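Local coordinates for cell wall surface anchor family protein (Streptococcus agalactiae serogroup V, PDB 3TXA) that serves as the adhesive tip pilin of the group B streptococcal pilus, probably helping the bacterium attach to host tissue, at residues A[232-237]-A[263-268]. Numbering follows the deposited sequence.
Sequences GTEATV and TATTHN. With CD (cadmium ion), chain F.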
ATOM      1  N   GLY A 232      10.434  10.456 -11.698  1.00 39.35           N
ATOM      2  CA  GLY A 232      11.872  10.591 -11.765  1.00 40.32           C
ATOM      3  C   GLY A 232      12.405  11.062 -13.085  1.00 41.12           C
ATOM      4  O   GLY A 232      13.601  11.015 -13.297  1.00 42.65           O
ATOM      5  N   THR A 233      11.553  11.564 -13.961  1.00 41.39           N
ATOM      6  CA  THR A 233      12.014  12.060 -15.244  1.00 41.55           C
ATOM      7  C   THR A 233      11.774  13.572 -15.337  1.00 41.67           C
ATOM      8  O   THR A 233      11.105  14.172 -14.478  1.00 41.77           O
ATOM      9  CB  THR A 233      11.255  11.342 -16.394  1.00 42.70           C
ATOM     10  OG1 THR A 233       9.845  11.668 -16.327  1.00 44.78           O
ATOM     11  CG2 THR A 233      11.425   9.828 -16.303  1.00 41.50           C
ATOM     12  N   GLU A 234      12.306  14.177 -16.392  1.00 41.28           N
ATOM     13  CA  GLU A 234      12.192  15.599 -16.609  1.00 41.68           C
ATOM     14  C   GLU A 234      10.800  15.894 -17.093  1.00 41.40           C
ATOM     15  O   GLU A 234      10.302  15.194 -17.978  1.00 42.59           O
ATOM     16  CB  GLU A 234      13.192  16.044 -17.667  1.00 41.36           C
ATOM     17  CG  GLU A 234      13.922  17.293 -17.291  1.00 45.74           C
ATOM     18  CD  GLU A 234      14.808  17.820 -18.397  1.00 53.20           C
ATOM     19  OE1 GLU A 234      16.038  17.989 -18.169  1.00 55.64           O
ATOM     20  OE2 GLU A 234      14.268  18.071 -19.500  1.00 56.72           O
ATOM     21  N   ALA A 235      10.191  16.927 -16.520  1.00 40.18           N
ATOM     22  CA  ALA A 235       8.848  17.406 -16.858  1.00 39.75           C
ATOM     23  C   ALA A 235       8.850  18.948 -16.994  1.00 40.24           C
ATOM     24  O   ALA A 235       9.655  19.649 -16.325  1.00 40.42           O
ATOM     25  CB  ALA A 235       7.851  16.994 -15.795  1.00 38.36           C
ATOM     26  N   THR A 236       7.945  19.472 -17.829  1.00 39.32           N
ATOM     27  CA  THR A 236       7.788  20.913 -18.007  1.00 39.01           C
ATOM     28  C   THR A 236       6.357  21.325 -17.639  1.00 38.96           C
ATOM     29  O   THR A 236       5.423  20.551 -17.819  1.00 41.11           O
ATOM     30  CB  THR A 236       8.178  21.278 -19.459  1.00 39.35           C
ATOM     31  OG1 THR A 236       9.526  20.842 -19.711  1.00 38.88           O
ATOM     32  CG2 THR A 236       8.092  22.760 -19.725  1.00 39.70           C
ATOM     33  N   VAL A 237       6.157  22.503 -17.079  1.00 38.11           N
ATOM     34  CA  VAL A 237       4.801  23.009 -16.859  1.00 37.05           C
ATOM     35  C   VAL A 237       4.784  24.463 -17.270  1.00 37.60           C
ATOM     36  O   VAL A 237       5.820  25.097 -17.299  1.00 38.21           O
ATOM     37  CB  VAL A 237       4.348  22.942 -15.396  1.00 37.01           C
ATOM     38  CG1 VAL A 237       4.118  21.528 -14.969  1.00 37.28           C
ATOM     39  CG2 VAL A 237       5.356  23.601 -14.492  1.00 35.66           C
ATOM     40  N   THR A 263      11.117  23.699 -15.875  1.00 41.99           N
ATOM     41  CA  THR A 263      11.582  22.363 -16.228  1.00 41.90           C
ATOM     42  C   THR A 263      12.428  21.795 -15.088  1.00 42.05           C
ATOM     43  O   THR A 263      13.411  22.405 -14.660  1.00 43.08           O
ATOM     44  CB  THR A 263      12.350  22.391 -17.538  1.00 41.25           C
ATOM     45  OG1 THR A 263      11.470  22.894 -18.536  1.00 42.40           O
ATOM     46  CG2 THR A 263      12.836  20.999 -17.963  1.00 40.32           C
ATOM     47  N   ALA A 264      12.021  20.641 -14.575  1.00 40.94           N
ATOM     48  CA  ALA A 264      12.725  20.015 -13.472  1.00 39.68           C
ATOM     49  C   ALA A 264      12.641  18.503 -13.570  1.00 39.37           C
ATOM     50  O   ALA A 264      11.767  17.963 -14.229  1.00 38.67           O
ATOM     51  CB  ALA A 264      12.184  20.478 -12.193  1.00 38.24           C
ATOM     52  N   THR A 265      13.604  17.833 -12.953  1.00 39.41           N
ATOM     53  CA  THR A 265      13.512  16.418 -12.687  1.00 39.20           C
ATOM     54  C   THR A 265      12.621  16.236 -11.465  1.00 38.40           C
ATOM     55  O   THR A 265      12.773  16.929 -10.478  1.00 38.80           O
ATOM     56  CB  THR A 265      14.888  15.843 -12.518  1.00 39.78           C
ATOM     57  OG1 THR A 265      15.615  16.153 -13.725  1.00 43.29           O
ATOM     58  CG2 THR A 265      14.856  14.299 -12.312  1.00 38.83           C
ATOM     59  N   THR A 266      11.632  15.358 -11.588  1.00 37.42           N
ATOM     60  CA  THR A 266      10.657  15.135 -10.554  1.00 36.22           C
ATOM     61  C   THR A 266      11.252  14.104  -9.611  1.00 35.51           C
ATOM     62  O   THR A 266      12.142  13.347  -9.991  1.00 34.26           O
ATOM     63  CB  THR A 266       9.317  14.602 -11.195  1.00 37.71           C
ATOM     64  OG1 THR A 266       9.565  13.398 -11.971  1.00 37.85           O
ATOM     65  CG2 THR A 266       8.722  15.664 -12.112  1.00 35.88           C
ATOM     66  N   HIS A 267      10.769  14.056  -8.385  1.00 35.26           N
ATOM     67  CA  HIS A 267      11.124  12.956  -7.529  1.00 36.07           C
ATOM     68  C   HIS A 267      10.611  11.599  -8.151  1.00 37.13           C
ATOM     69  O   HIS A 267       9.532  11.538  -8.759  1.00 36.54           O
ATOM     70  CB  HIS A 267      10.540  13.181  -6.149  1.00 35.29           C
ATOM     71  CG  HIS A 267      11.147  14.333  -5.404  1.00 38.43           C
ATOM     72  ND1 HIS A 267      12.512  14.505  -5.275  1.00 37.68           N
ATOM     73  CD2 HIS A 267      10.572  15.346  -4.696  1.00 38.55           C
ATOM     74  CE1 HIS A 267      12.744  15.584  -4.539  1.00 38.66           C
ATOM     75  NE2 HIS A 267      11.592  16.111  -4.173  1.00 37.06           N
ATOM     76  N   ASN A 268      11.375  10.523  -8.002  1.00 37.72           N
ATOM     77  CA  ASN A 268      10.867   9.246  -8.385  1.00 38.78           C
ATOM     78  C   ASN A 268       9.940   8.678  -7.329  1.00 39.52           C
ATOM     79  O   ASN A 268      10.376   7.950  -6.466  1.00 40.11           O
ATOM     80  CB  ASN A 268      11.995   8.270  -8.682  1.00 39.20           C
ATOM     81  CG  ASN A 268      11.510   7.082  -9.471  1.00 41.98           C
ATOM     82  OD1 ASN A 268      10.324   6.977  -9.745  1.00 47.09           O
ATOM     83  ND2 ASN A 268      12.406   6.189  -9.841  1.00 42.42           N
TER
HETATM   84 CD    CD F 805      11.348  18.065  -3.114  1.00 42.96          CD
HETATM   85  O   HOH W   1      10.207  17.425  -1.395  1.00 25.87           O
HETATM   86  O   HOH W   2      12.802  18.455  -4.505  1.00 29.75           O
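The carbonyl of Thr233 is a flat group met by two donors of Thr266: the hydroxyl OG1 lies in the carbonyl plane on a lone pair, at 3.0 Å from Thr233 O, while the backbone N stands above that plane, 43° out of it. Thr266 can use both because its OG1 sits between its own backbone N and carbonyl carbon (chi1 56°), turned back to the acceptor that its amide also reaches. The same OG1 takes a weak bond from Gly232 N. A second flat group, the carboxylate of Glu234, brings Glu234 OE2 to 3.6 Å from Thr263 CG2, a van der Waals touch. The side chain of His267 leaves the backbone away from 232-237; at the ring edge its NE2 binds a cadmium ion at 2.2 Å, together with two waters and Glu293, and the ring of Tyr269 meets the imidazole at about 50° between planes. The Thr233-Thr266 bonds continue an antiparallel ladder past its last bridge, Glu234 with Thr265; strands 234-242 and 261-265 form part of a small three-stranded sheet within the von Willebrand factor type A region of the pilin. Ala235 and Ala264 make the hydrogen-bonded pair, with Ala235 N 3.0 Å from Ala264 O; Phe304 touches the methyl of Ala235 and Leu301 that of Ala264. Thr236 and Thr263, like Glu234 and Thr265, form a non-hydrogen-bonded pair, and their hydroxyls are hydrogen-bonded, Thr236 OG1 to Thr263 OG1 at 3.1 Å.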